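Local coordinates for glycosyl hydrolase, family 8 (Clostridium perfringens, PDB 3REN), which probably hydrolyses alpha-glucosidic bonds of starch-like polysaccharides as an alpha-amylase, and is built as an (alpha/alpha)6 barrel, at residues 122-127 with 180-185; 307-312 with 342-347; 236-241 with 249-254. All blocks are in the same frame, centred on the assembly; numbering follows the deposited sequence. Where two conformers were deposited one is given.

How the contacts relate
The three contacts are helix-helix joints of one (alpha/alpha)6 barrel. Along the chain contact 1 comes first, then contact 3, then contact 2, and no two overlap in sequence. Their centres lie about 27 Å apart for contacts 1 and 2, about 22 Å for contacts 1 and 3, and about 19 Å for contacts 2 and 3. None touches another. Neighbouring helices connect them. Helix 62-74 packs on both contact 1 and contact 2. Helix 283-296 packs on both contact 2 and contact 3. Helix 176-185, part of contact 1, also meets the 236-241 side of contact 3. The joints therefore sit at separate places in one continuous helical body.

Contact 1: residues 122-127 with 180-185; sequences ALLLAN and KLLSQV
L124 and L181 meet between two helices of the (alpha/alpha)6 barrel, 113-130 and 176-185. The two short segments cross at 58°, with their axes 10.8 Å apart. The contact is made by leucine side chains. L124 has the largest share. Its CG lies beside the backbone N (chi1 -63°), and its CD1 is anti to CA (chi2 176°). This extended chain carries CD1 across to the other helix. There L124 CD1 lies 3.8 Å from L181 CB. The two side chains slide past each other in opposite directions. The touch on L181 is at CB, the root of its side chain. L125 CD2 adds a looser touch, 4.3 Å from L181 CD2. L181 also lies near a bound 1,2-ethanediol, probably from the crystallisation liquor. Helices 62-74, 78-89 and 133-150 also pack on segment 122-127. Across the contact, K180 NZ is hydrogen-bonded to A244 O, and L182 touches W189 of helix 188-201. L182 meets L124 at about a right angle, with L182 CD2 3.9 Å from the same L124 CD1 that touches L181.

Contact 2: residues 307-312 with 342-347; sequences DKLKYY and LLAFQK
The far end of the F345 ring reaches the base of L309 in this buried contact of the barrel. F345 CZ lies 3.7 Å from L309 CB. L309 CB approaches the ring obliquely. The backbone of L309 is close as well, with L309 C 3.8 Å from F345 CZ. The next residue, K310, meets the same ring in its plane: K310 N is at the ring edge, 3.9 Å from F345 CZ. The K310 and F345 side chains cross obliquely, with K310 CG 4.1 Å from F345 CE1. The outer part of L309 goes elsewhere. L309 CD1, anti to CA (chi2 -179°), extends to A344 and stops 3.6 Å from A344 CB. The small A344 thus receives the tip of L309, while F345 flanks the base of L309. These residues belong to helices 299-312 and 335-346, whose short segments run at 123° to each other with axes 10.9 Å apart.

Further out, E22 and L26 of helix 21-33 touch F345, and Q313 also packs on it. Y286 and S287 of helix 283-296 touch L309. The K310 chain bends at chi3 and leads away from the contact. Its NZ is hydrogen-bonded to Y348 OH, and a magnesium ion lies about 5 Å from this side chain. The two segments share neither a hydrogen bond nor a salt bridge. Cohesion across them therefore comes from van der Waals contact and burial of apolar surface, with the lysine charge directed elsewhere.

Contact 3: residues 236-241 with 249-254; sequences IVILNR and ESSIKW
I238 faces S251 and I252 through both of its branches, and chi1 of I238 (-67°) decides which branch goes where. It puts CG1 beside the backbone N and CG2 anti to it. The CG1 branch then continues almost straight (chi2 162°) and carries CD1 to S251. The CG2 methyl is left to meet I252. On the opposing helix, I252 has a similar first torsion (chi1 -68°), and it brings CG1 within reach of I238. The two isoleucines cross at a slant, with I238 CG2 4.1 Å from I252 CG1. At the other branch the detail is less certain. S251 was deposited in two conformers. In one of them the hydroxyl comes implausibly near I238 CD1, so its position is doubtful. What joins the segments with confidence is the apolar touch of the two isoleucines.

Helices 231-243 and 249-262 follow each other in the chain and form a helical hairpin with a short connection. R241 ties to that connection by a salt bridge to E248 and a hydrogen bond to N247 O, and forms another salt bridge with E201 of helix 188-201. Helix 283-296 lies alongside both halves: its N288 and L291 touch I236 and L239, and its I292 and I296 touch I252.

Contact 1: residues 122-127 with 180-185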
ATOM      1  N   ALA A 122      -9.401   6.206  -1.190  1.00 10.69           N
ATOM      2  CA  ALA A 122      -9.559   6.570  -2.611  1.00 10.40           C
ATOM      3  C   ALA A 122     -10.934   7.179  -2.896  1.00 10.53           C
ATOM      4  O   ALA A 122     -11.053   8.154  -3.646  1.00 11.35           O
ATOM      5  CB  ALA A 122      -9.349   5.356  -3.498  1.00  9.45           C
ATOM      6  N   LEU A 123     -11.961   6.611  -2.290  1.00 10.71           N
ATOM      7  CA  LEU A 123     -13.342   7.121  -2.432  1.00 11.61           C
ATOM      8  C   LEU A 123     -13.542   8.509  -1.816  1.00 12.44           C
ATOM      9  O   LEU A 123     -14.161   9.391  -2.436  1.00 13.17           O
ATOM     10  CB  LEU A 123     -14.349   6.113  -1.885  1.00 10.81           C
ATOM     11  CG  LEU A 123     -14.556   4.864  -2.750  1.00 12.80           C
ATOM     12  CD1 LEU A 123     -15.310   3.818  -1.946  1.00 14.16           C
ATOM     13  CD2 LEU A 123     -15.318   5.209  -4.044  1.00 14.55           C
ATOM     14  N   LEU A 124     -13.027   8.725  -0.605  1.00 13.36           N
ATOM     15  CA  LEU A 124     -13.128  10.039   0.030  1.00 13.90           C
ATOM     16  C   LEU A 124     -12.305  11.085  -0.726  1.00 15.33           C
ATOM     17  O   LEU A 124     -12.769  12.203  -0.938  1.00 16.01           O
ATOM     18  CB  LEU A 124     -12.767   9.982   1.511  1.00 13.20           C
ATOM     19  CG  LEU A 124     -13.708   9.098   2.344  1.00 15.20           C
ATOM     20  CD1 LEU A 124     -13.255   8.995   3.830  1.00 17.37           C
ATOM     21  CD2 LEU A 124     -15.158   9.606   2.232  1.00 14.52           C
ATOM     22  N   LEU A 125     -11.090  10.736  -1.145  1.00 16.09           N
ATOM     23  CA  LEU A 125     -10.343  11.622  -2.048  1.00 16.97           C
ATOM     24  C   LEU A 125     -11.125  11.934  -3.338  1.00 16.36           C
ATOM     25  O   LEU A 125     -11.121  13.061  -3.811  1.00 17.00           O
ATOM     26  CB  LEU A 125      -8.949  11.016  -2.393  1.00 17.48           C
ATOM     27  CG  LEU A 125      -8.003  10.843  -1.187  1.00 18.37           C
ATOM     28  CD1 LEU A 125      -6.695  10.209  -1.589  1.00 19.53           C
ATOM     29  CD2 LEU A 125      -7.778  12.177  -0.369  1.00 21.93           C
ATOM     30  N   ALA A 126     -11.781  10.937  -3.901  1.00 16.42           N
ATOM     31  CA  ALA A 126     -12.509  11.115  -5.149  1.00 17.03           C
ATOM     32  C   ALA A 126     -13.677  12.091  -4.957  1.00 18.05           C
ATOM     33  O   ALA A 126     -13.926  12.974  -5.799  1.00 16.42           O
ATOM     34  CB  ALA A 126     -13.004   9.772  -5.677  1.00 16.59           C
ATOM     35  N   ASN A 127     -14.369  11.946  -3.828  1.00 18.53           N
ATOM     36  CA  ASN A 127     -15.457  12.868  -3.492  1.00 20.07           C
ATOM     37  C   ASN A 127     -14.932  14.301  -3.380  1.00 21.04           C
ATOM     38  O   ASN A 127     -15.561  15.211  -3.885  1.00 21.15           O
ATOM     39  CB  ASN A 127     -16.137  12.477  -2.183  1.00 19.58           C
ATOM     40  CG  ASN A 127     -17.061  13.571  -1.662  1.00 20.98           C
ATOM     41  OD1 ASN A 127     -18.134  13.811  -2.405  1.00 21.52           O
ATOM     42  ND2 ASN A 127     -16.812  14.192  -0.598  1.00 18.11           N
ATOM     43  N   LYS A 180      -8.584   9.829   9.805  1.00 17.55           N
ATOM     44  CA  LYS A 180      -8.709  11.270   9.879  1.00 18.77           C
ATOM     45  C   LYS A 180      -9.787  11.750   8.901  1.00 19.91           C
ATOM     46  O   LYS A 180     -10.719  12.437   9.304  1.00 20.57           O
ATOM     47  CB  LYS A 180      -7.391  11.921   9.506  1.00 19.43           C
ATOM     48  CG  LYS A 180      -7.423  13.460   9.555  1.00 21.80           C
ATOM     49  CD  LYS A 180      -6.043  13.991   9.789  1.00 24.16           C
ATOM     50  CE  LYS A 180      -6.088  15.503   9.862  1.00 25.72           C
ATOM     51  NZ  LYS A 180      -4.768  15.976  10.292  1.00 27.59           N
ATOM     52  N   LEU A 181      -9.739  11.336   7.662  1.00 19.98           N
ATOM     53  CA  LEU A 181     -10.778  11.748   6.758  1.00 21.91           C
ATOM     54  C   LEU A 181     -12.159  11.302   7.270  1.00 21.71           C
ATOM     55  O   LEU A 181     -13.072  12.079   7.294  1.00 21.67           O
ATOM     56  CB  LEU A 181     -10.550  11.135   5.418  1.00 21.97           C
ATOM     57  CG  LEU A 181      -9.725  11.865   4.403  1.00 24.73           C
ATOM     58  CD1 LEU A 181      -9.282  13.199   4.746  1.00 28.58           C
ATOM     59  CD2 LEU A 181      -8.813  11.101   3.618  1.00 25.23           C
ATOM     60  N   LEU A 182     -12.264  10.063   7.720  1.00 21.63           N
ATOM     61  CA  LEU A 182     -13.524   9.552   8.278  1.00 21.13           C
ATOM     62  C   LEU A 182     -14.071  10.357   9.482  1.00 22.92           C
ATOM     63  O   LEU A 182     -15.317  10.474   9.662  1.00 21.57           O
ATOM     64  CB  LEU A 182     -13.378   8.060   8.650  1.00 20.65           C
ATOM     65  CG  LEU A 182     -13.451   7.084   7.458  1.00 17.36           C
ATOM     66  CD1 LEU A 182     -12.947   5.640   7.815  1.00 11.58           C
ATOM     67  CD2 LEU A 182     -14.855   7.064   6.829  1.00 14.48           C
ATOM     68  N   SER A 183     -13.142  10.867  10.311  1.00 23.11           N
ATOM     69  CA  SER A 183     -13.473  11.663  11.494  0.50 23.77           C
ATOM     70  C   SER A 183     -14.134  12.972  11.117  1.00 24.53           C
ATOM     71  O   SER A 183     -14.894  13.521  11.892  1.00 24.59           O
ATOM     72  CB  SER A 183     -12.211  11.965  12.308  0.50 23.54           C
ATOM     73  OG  SER A 183     -11.576  10.769  12.702  0.50 23.43           O
ATOM     74  N   GLN A 184     -13.820  13.468   9.922  1.00 25.67           N
ATOM     75  CA  GLN A 184     -14.384  14.731   9.421  1.00 28.77           C
ATOM     76  C   GLN A 184     -15.819  14.555   8.968  1.00 30.24           C
ATOM     77  O   GLN A 184     -16.595  15.514   8.926  1.00 31.31           O
ATOM     78  CB  GLN A 184     -13.548  15.270   8.261  1.00 28.79           C
ATOM     79  CG  GLN A 184     -12.266  15.916   8.737  1.00 32.83           C
ATOM     80  CD  GLN A 184     -11.136  15.824   7.742  1.00 38.81           C
ATOM     81  OE1 GLN A 184     -11.349  15.621   6.540  1.00 42.41           O
ATOM     82  NE2 GLN A 184      -9.907  15.983   8.237  1.00 42.05           N
ATOM     83  N   VAL A 185     -16.159  13.319   8.615  1.00 31.25           N
ATOM     84  CA  VAL A 185     -17.531  12.942   8.299  1.00 32.09           C
ATOM     85  C   VAL A 185     -18.277  12.606   9.599  1.00 32.82           C
ATOM     86  O   VAL A 185     -19.370  13.126   9.833  1.00 33.59           O
ATOM     87  CB  VAL A 185     -17.574  11.758   7.281  1.00 32.10           C
ATOM     88  CG1 VAL A 185     -19.012  11.392   6.927  1.00 31.82           C
ATOM     89  CG2 VAL A 185     -16.781  12.124   6.012  1.00 31.47           C
TER

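Contact 2: residues 307-312 with 342-347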
ATOM      1  N   ASP A 307      15.933   7.049  -8.226  1.00 16.72           N
ATOM      2  CA  ASP A 307      17.023   6.480  -8.985  1.00 16.86           C
ATOM      3  C   ASP A 307      17.040   4.974  -8.856  1.00 15.37           C
ATOM      4  O   ASP A 307      17.279   4.293  -9.840  1.00 16.32           O
ATOM      5  CB  ASP A 307      18.375   7.083  -8.578  1.00 18.39           C
ATOM      6  CG  ASP A 307      18.591   8.483  -9.169  1.00 23.45           C
ATOM      7  OD1 ASP A 307      17.787   8.939 -10.026  1.00 29.90           O
ATOM      8  OD2 ASP A 307      19.557   9.154  -8.753  1.00 30.87           O
ATOM      9  N   LYS A 308      16.764   4.444  -7.666  1.00 14.62           N
ATOM     10  CA  LYS A 308      16.680   2.978  -7.518  1.00 13.59           C
ATOM     11  C   LYS A 308      15.558   2.371  -8.337  1.00 13.50           C
ATOM     12  O   LYS A 308      15.731   1.297  -8.914  1.00 12.72           O
ATOM     13  CB  LYS A 308      16.518   2.530  -6.061  1.00 13.63           C
ATOM     14  CG  LYS A 308      17.682   2.868  -5.198  1.00 14.95           C
ATOM     15  CD  LYS A 308      18.877   2.034  -5.575  1.00 13.26           C
ATOM     16  CE  LYS A 308      19.969   2.143  -4.497  1.00 17.30           C
ATOM     17  NZ  LYS A 308      21.095   1.252  -4.896  1.00 17.08           N
ATOM     18  N   LEU A 309      14.406   3.042  -8.364  1.00 13.11           N
ATOM     19  CA  LEU A 309      13.276   2.553  -9.150  1.00 13.43           C
ATOM     20  C   LEU A 309      13.587   2.621 -10.641  1.00 14.51           C
ATOM     21  O   LEU A 309      13.310   1.694 -11.372  1.00 14.88           O
ATOM     22  CB  LEU A 309      11.967   3.300  -8.798  1.00 13.07           C
ATOM     23  CG  LEU A 309      11.367   3.120  -7.394  1.00 11.95           C
ATOM     24  CD1 LEU A 309      10.060   3.956  -7.312  1.00 14.12           C
ATOM     25  CD2 LEU A 309      11.050   1.647  -7.138  1.00 11.09           C
ATOM     26  N   LYS A 310      14.193   3.717 -11.102  1.00 15.10           N
ATOM     27  CA  LYS A 310      14.612   3.765 -12.497  1.00 15.33           C
ATOM     28  C   LYS A 310      15.568   2.634 -12.887  1.00 16.17           C
ATOM     29  O   LYS A 310      15.502   2.100 -13.998  1.00 16.49           O
ATOM     30  CB  LYS A 310      15.325   5.064 -12.785  1.00 15.06           C
ATOM     31  CG  LYS A 310      14.497   6.317 -12.576  1.00 16.89           C
ATOM     32  CD  LYS A 310      15.181   7.385 -13.447  1.00 19.31           C
ATOM     33  CE  LYS A 310      15.317   8.661 -12.748  1.00 22.53           C
ATOM     34  NZ  LYS A 310      15.839   9.554 -13.809  1.00 20.50           N
ATOM     35  N   TYR A 311      16.497   2.333 -11.985  1.00 16.17           N
ATOM     36  CA  TYR A 311      17.523   1.329 -12.209  1.00 17.29           C
ATOM     37  C   TYR A 311      16.927  -0.058 -12.341  1.00 16.90           C
ATOM     38  O   TYR A 311      17.327  -0.802 -13.220  1.00 16.12           O
ATOM     39  CB  TYR A 311      18.505   1.299 -11.034  1.00 17.18           C
ATOM     40  CG  TYR A 311      19.616   0.309 -11.257  1.00 21.30           C
ATOM     41  CD1 TYR A 311      20.692   0.617 -12.103  1.00 23.55           C
ATOM     42  CD2 TYR A 311      19.607  -0.931 -10.616  1.00 24.34           C
ATOM     43  CE1 TYR A 311      21.708  -0.288 -12.311  1.00 25.41           C
ATOM     44  CE2 TYR A 311      20.615  -1.828 -10.799  1.00 25.94           C
ATOM     45  CZ  TYR A 311      21.660  -1.505 -11.647  1.00 28.47           C
ATOM     46  OH  TYR A 311      22.665  -2.416 -11.815  1.00 33.90           O
ATOM     47  N   TYR A 312      15.978  -0.395 -11.462  1.00 15.92           N
ATOM     48  CA  TYR A 312      15.366  -1.734 -11.479  1.00 16.87           C
ATOM     49  C   TYR A 312      14.259  -1.934 -12.511  1.00 16.84           C
ATOM     50  O   TYR A 312      13.936  -3.081 -12.855  1.00 15.86           O
ATOM     51  CB  TYR A 312      14.890  -2.131 -10.073  1.00 16.19           C
ATOM     52  CG  TYR A 312      16.068  -2.491  -9.229  1.00 19.56           C
ATOM     53  CD1 TYR A 312      16.835  -3.624  -9.539  1.00 22.18           C
ATOM     54  CD2 TYR A 312      16.432  -1.717  -8.137  1.00 21.85           C
ATOM     55  CE1 TYR A 312      17.958  -3.967  -8.795  1.00 25.68           C
ATOM     56  CE2 TYR A 312      17.540  -2.050  -7.377  1.00 25.10           C
ATOM     57  CZ  TYR A 312      18.302  -3.182  -7.717  1.00 26.80           C
ATOM     58  OH  TYR A 312      19.412  -3.535  -6.974  1.00 30.92           O
ATOM     59  N   LEU A 342       4.334   2.713  -9.471  1.00 10.90           N
ATOM     60  CA  LEU A 342       3.545   3.655 -10.267  1.00 11.00           C
ATOM     61  C   LEU A 342       3.160   4.875  -9.440  1.00 11.48           C
ATOM     62  O   LEU A 342       3.319   6.010  -9.887  1.00 12.21           O
ATOM     63  CB  LEU A 342       2.338   2.934 -10.916  1.00 11.28           C
ATOM     64  CG  LEU A 342       1.444   3.759 -11.823  1.00 11.06           C
ATOM     65  CD1 LEU A 342       2.159   4.093 -13.124  1.00  9.62           C
ATOM     66  CD2 LEU A 342       0.126   3.012 -12.083  1.00 13.46           C
ATOM     67  N   LEU A 343       2.706   4.664  -8.204  1.00 11.19           N
ATOM     68  CA  LEU A 343       2.496   5.778  -7.276  1.00 11.40           C
ATOM     69  C   LEU A 343       3.731   6.672  -7.044  1.00 11.23           C
ATOM     70  O   LEU A 343       3.592   7.903  -6.982  1.00 10.81           O
ATOM     71  CB  LEU A 343       1.921   5.295  -5.932  1.00 10.96           C
ATOM     72  CG  LEU A 343       0.522   4.660  -6.078  1.00 13.97           C
ATOM     73  CD1 LEU A 343       0.061   3.961  -4.827  1.00 13.20           C
ATOM     74  CD2 LEU A 343      -0.580   5.708  -6.475  1.00 12.63           C
ATOM     75  N   ALA A 344       4.922   6.070  -6.875  1.00 10.70           N
ATOM     76  CA  ALA A 344       6.174   6.878  -6.731  1.00 10.81           C
ATOM     77  C   ALA A 344       6.535   7.615  -8.034  1.00 10.72           C
ATOM     78  O   ALA A 344       6.859   8.802  -7.995  1.00 11.23           O
ATOM     79  CB  ALA A 344       7.338   5.998  -6.286  1.00 10.62           C
ATOM     80  N   PHE A 345       6.470   6.930  -9.182  1.00 11.61           N
ATOM     81  CA  PHE A 345       6.842   7.597 -10.449  1.00 12.37           C
ATOM     82  C   PHE A 345       5.842   8.730 -10.726  1.00 14.00           C
ATOM     83  O   PHE A 345       6.205   9.739 -11.346  1.00 15.04           O
ATOM     84  CB  PHE A 345       6.872   6.635 -11.645  1.00 12.72           C
ATOM     85  CG  PHE A 345       8.137   5.805 -11.754  1.00 12.89           C
ATOM     86  CD1 PHE A 345       9.386   6.350 -11.427  1.00 13.08           C
ATOM     87  CD2 PHE A 345       8.074   4.501 -12.205  1.00 12.35           C
ATOM     88  CE1 PHE A 345      10.559   5.614 -11.551  1.00 11.08           C
ATOM     89  CE2 PHE A 345       9.252   3.720 -12.319  1.00 14.48           C
ATOM     90  CZ  PHE A 345      10.491   4.281 -11.998  1.00 13.46           C
ATOM     91  N   GLN A 346       4.583   8.573 -10.297  1.00 13.85           N
ATOM     92  CA  GLN A 346       3.580   9.668 -10.468  1.00 14.14           C
ATOM     93  C   GLN A 346       4.014  11.011  -9.838  1.00 14.90           C
ATOM     94  O   GLN A 346       3.629  12.085 -10.329  1.00 15.10           O
ATOM     95  CB  GLN A 346       2.221   9.238  -9.923  1.00 13.18           C
ATOM     96  CG  GLN A 346       1.084  10.254 -10.072  1.00 15.85           C
ATOM     97  CD  GLN A 346      -0.249   9.637  -9.674  1.00 16.87           C
ATOM     98  OE1 GLN A 346      -0.389   9.102  -8.570  1.00 17.84           O
ATOM     99  NE2 GLN A 346      -1.217   9.648 -10.599  1.00 15.27           N
ATOM    100  N   LYS A 347       4.769  10.954  -8.740  1.00 14.80           N
ATOM    101  CA  LYS A 347       5.344  12.160  -8.113  1.00 16.76           C
ATOM    102  C   LYS A 347       6.613  12.704  -8.779  1.00 17.43           C
ATOM    103  O   LYS A 347       7.072  13.791  -8.421  1.00 18.69           O
ATOM    104  CB  LYS A 347       5.697  11.879  -6.657  1.00 16.59           C
ATOM    105  CG  LYS A 347       4.511  11.466  -5.789  1.00 17.81           C
ATOM    106  CD  LYS A 347       3.347  12.399  -5.949  1.00 20.50           C
ATOM    107  CE  LYS A 347       2.482  12.294  -4.690  1.00 23.39           C
ATOM    108  NZ  LYS A 347       1.105  12.497  -5.044  1.00 26.11           N
TER

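Contact 3: residues 236-241 with 249-254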
ATOM      1  N   ILE A 236       5.363   1.827   5.562  1.00 10.88           N
ATOM      2  CA  ILE A 236       3.932   2.072   5.404  1.00 11.65           C
ATOM      3  C   ILE A 236       3.448   2.852   6.635  1.00 11.90           C
ATOM      4  O   ILE A 236       2.781   3.891   6.496  1.00 12.62           O
ATOM      5  CB  ILE A 236       3.128   0.771   5.189  1.00 11.76           C
ATOM      6  CG1 ILE A 236       3.498   0.151   3.844  1.00 10.43           C
ATOM      7  CG2 ILE A 236       1.558   1.059   5.212  1.00 12.73           C
ATOM      8  CD1 ILE A 236       3.158  -1.312   3.712  1.00 11.55           C
ATOM      9  N   VAL A 237       3.799   2.381   7.832  1.00 11.77           N
ATOM     10  CA  VAL A 237       3.362   3.069   9.068  1.00 11.52           C
ATOM     11  C   VAL A 237       3.844   4.531   9.060  1.00 13.44           C
ATOM     12  O   VAL A 237       3.089   5.463   9.396  1.00 14.16           O
ATOM     13  CB  VAL A 237       3.919   2.373  10.325  1.00 11.03           C
ATOM     14  CG1 VAL A 237       3.677   3.223  11.550  1.00  9.00           C
ATOM     15  CG2 VAL A 237       3.318   0.952  10.494  1.00  9.37           C
ATOM     16  N   ILE A 238       5.111   4.738   8.702  1.00 13.54           N
ATOM     17  CA  ILE A 238       5.697   6.093   8.675  1.00 13.23           C
ATOM     18  C   ILE A 238       4.980   6.994   7.695  1.00 13.57           C
ATOM     19  O   ILE A 238       4.613   8.118   8.067  1.00 13.51           O
ATOM     20  CB  ILE A 238       7.214   6.055   8.364  1.00 13.79           C
ATOM     21  CG1 ILE A 238       7.958   5.389   9.538  1.00 12.91           C
ATOM     22  CG2 ILE A 238       7.747   7.443   8.040  1.00 11.13           C
ATOM     23  CD1 ILE A 238       9.371   4.886   9.184  1.00 11.11           C
ATOM     24  N   LEU A 239       4.753   6.501   6.468  1.00 13.19           N
ATOM     25  CA  LEU A 239       3.982   7.268   5.491  1.00 13.29           C
ATOM     26  C   LEU A 239       2.575   7.595   6.023  1.00 13.70           C
ATOM     27  O   LEU A 239       2.140   8.736   5.885  1.00 13.68           O
ATOM     28  CB  LEU A 239       3.913   6.567   4.145  1.00 12.25           C
ATOM     29  CG  LEU A 239       3.177   7.217   2.972  1.00 12.92           C
ATOM     30  CD1 LEU A 239       3.806   8.567   2.606  1.00 11.47           C
ATOM     31  CD2 LEU A 239       3.315   6.292   1.799  1.00 12.44           C
ATOM     32  N   ASN A 240       1.900   6.632   6.668  1.00 13.65           N
ATOM     33  CA  ASN A 240       0.550   6.886   7.248  1.00 14.12           C
ATOM     34  C   ASN A 240       0.591   7.978   8.308  1.00 12.99           C
ATOM     35  O   ASN A 240      -0.234   8.865   8.318  1.00 13.74           O
ATOM     36  CB  ASN A 240      -0.085   5.594   7.844  1.00 13.41           C
ATOM     37  CG  ASN A 240      -0.573   4.628   6.766  1.00 18.38           C
ATOM     38  OD1 ASN A 240      -0.818   5.038   5.638  1.00 22.24           O
ATOM     39  ND2 ASN A 240      -0.717   3.343   7.107  1.00 15.40           N
ATOM     40  N   ARG A 241       1.560   7.905   9.203  1.00 13.09           N
ATOM     41  CA  ARG A 241       1.730   8.901  10.261  1.00 13.23           C
ATOM     42  C   ARG A 241       1.898  10.316   9.712  1.00 14.03           C
ATOM     43  O   ARG A 241       1.267  11.251  10.184  1.00 14.58           O
ATOM     44  CB  ARG A 241       2.957   8.533  11.090  1.00 13.30           C
ATOM     45  CG  ARG A 241       2.712   7.394  12.114  1.00 14.56           C
ATOM     46  CD  ARG A 241       2.189   7.968  13.433  1.00 13.84           C
ATOM     47  NE  ARG A 241       3.281   8.613  14.160  1.00 14.02           N
ATOM     48  CZ  ARG A 241       3.180   9.213  15.347  1.00 14.32           C
ATOM     49  NH1 ARG A 241       2.016   9.327  15.987  1.00 12.47           N
ATOM     50  NH2 ARG A 241       4.264   9.754  15.869  1.00 15.34           N
ATOM     51  N   GLU A 249      10.065  12.536  12.719  1.00 17.24           N
ATOM     52  CA  GLU A 249      11.378  13.102  12.525  1.00 18.34           C
ATOM     53  C   GLU A 249      12.544  12.113  12.769  1.00 17.23           C
ATOM     54  O   GLU A 249      13.390  11.997  11.953  1.00 18.43           O
ATOM     55  CB  GLU A 249      11.549  14.363  13.395  1.00 19.54           C
ATOM     56  CG  GLU A 249      10.589  15.492  13.078  1.00 24.20           C
ATOM     57  CD  GLU A 249      10.880  16.804  13.808  1.00 32.45           C
ATOM     58  OE1 GLU A 249      10.791  16.895  15.028  1.00 37.30           O
ATOM     59  N   SER A 250      12.471  11.327  13.821  0.50 16.53           N
ATOM     60  CA  SER A 250      13.574  10.412  14.144  0.50 16.28           C
ATOM     61  C   SER A 250      13.631   9.178  13.253  0.50 16.72           C
ATOM     62  O   SER A 250      14.703   8.643  12.992  0.50 16.20           O
ATOM     63  CB  SER A 250      13.585  10.011  15.633  0.50 15.70           C
ATOM     64  OG  SER A 250      12.520   9.131  15.950  0.50 13.59           O
ATOM     65  N   SER A 251      12.479   8.725  12.778  0.50 17.00           N
ATOM     66  CA  SER A 251      12.463   7.559  11.914  0.50 17.41           C
ATOM     67  C   SER A 251      12.988   7.912  10.534  0.50 16.96           C
ATOM     68  O   SER A 251      13.769   7.168   9.932  0.50 17.29           O
ATOM     69  CB  SER A 251      11.051   7.010  11.806  0.50 17.93           C
ATOM     70  OG  SER A 251      11.078   5.898  10.944  0.50 21.20           O
ATOM     71  N   ILE A 252      12.552   9.060  10.030  1.00 15.94           N
ATOM     72  CA  ILE A 252      12.973   9.539   8.730  1.00 16.15           C
ATOM     73  C   ILE A 252      14.478   9.835   8.730  1.00 15.60           C
ATOM     74  O   ILE A 252      15.167   9.531   7.768  1.00 16.24           O
ATOM     75  CB  ILE A 252      12.149  10.769   8.290  1.00 15.95           C
ATOM     76  CG1 ILE A 252      10.701  10.347   8.023  1.00 16.36           C
ATOM     77  CG2 ILE A 252      12.738  11.401   7.039  1.00 16.38           C
ATOM     78  CD1 ILE A 252       9.768  11.520   7.706  1.00 15.02           C
ATOM     79  N   LYS A 253      14.976  10.444   9.798  1.00 15.40           N
ATOM     80  CA  LYS A 253      16.426  10.642   9.947  1.00 16.75           C
ATOM     81  C   LYS A 253      17.150   9.272   9.851  1.00 15.73           C
ATOM     82  O   LYS A 253      18.152   9.117   9.150  1.00 14.97           O
ATOM     83  CB  LYS A 253      16.693  11.338  11.289  1.00 17.26           C
ATOM     84  CG  LYS A 253      18.100  11.910  11.471  1.00 22.67           C
ATOM     85  CD  LYS A 253      18.320  12.275  12.955  1.00 27.85           C
ATOM     86  CE  LYS A 253      19.826  12.301  13.339  1.00 32.71           C
ATOM     87  NZ  LYS A 253      20.477  13.612  13.017  1.00 34.66           N
ATOM     88  N   TRP A 254      16.614   8.271  10.543  1.00 14.93           N
ATOM     89  CA  TRP A 254      17.221   6.930  10.541  1.00 14.85           C
ATOM     90  C   TRP A 254      17.292   6.369   9.135  1.00 14.02           C
ATOM     91  O   TRP A 254      18.341   5.907   8.680  1.00 13.87           O
ATOM     92  CB  TRP A 254      16.449   5.977  11.459  1.00 13.96           C
ATOM     93  CG  TRP A 254      17.164   4.655  11.647  1.00 15.53           C
ATOM     94  CD1 TRP A 254      18.039   4.343  12.644  1.00 13.52           C
ATOM     95  CD2 TRP A 254      17.060   3.479  10.818  1.00 16.24           C
ATOM     96  NE1 TRP A 254      18.485   3.067  12.493  1.00 17.05           N
ATOM     97  CE2 TRP A 254      17.911   2.503  11.386  1.00 14.80           C
ATOM     98  CE3 TRP A 254      16.335   3.159   9.651  1.00 16.03           C
ATOM     99  CZ2 TRP A 254      18.074   1.222  10.839  1.00 15.62           C
ATOM    100  CZ3 TRP A 254      16.519   1.858   9.074  1.00 17.12           C
ATOM    101  CH2 TRP A 254      17.378   0.916   9.689  1.00 15.40           C
TER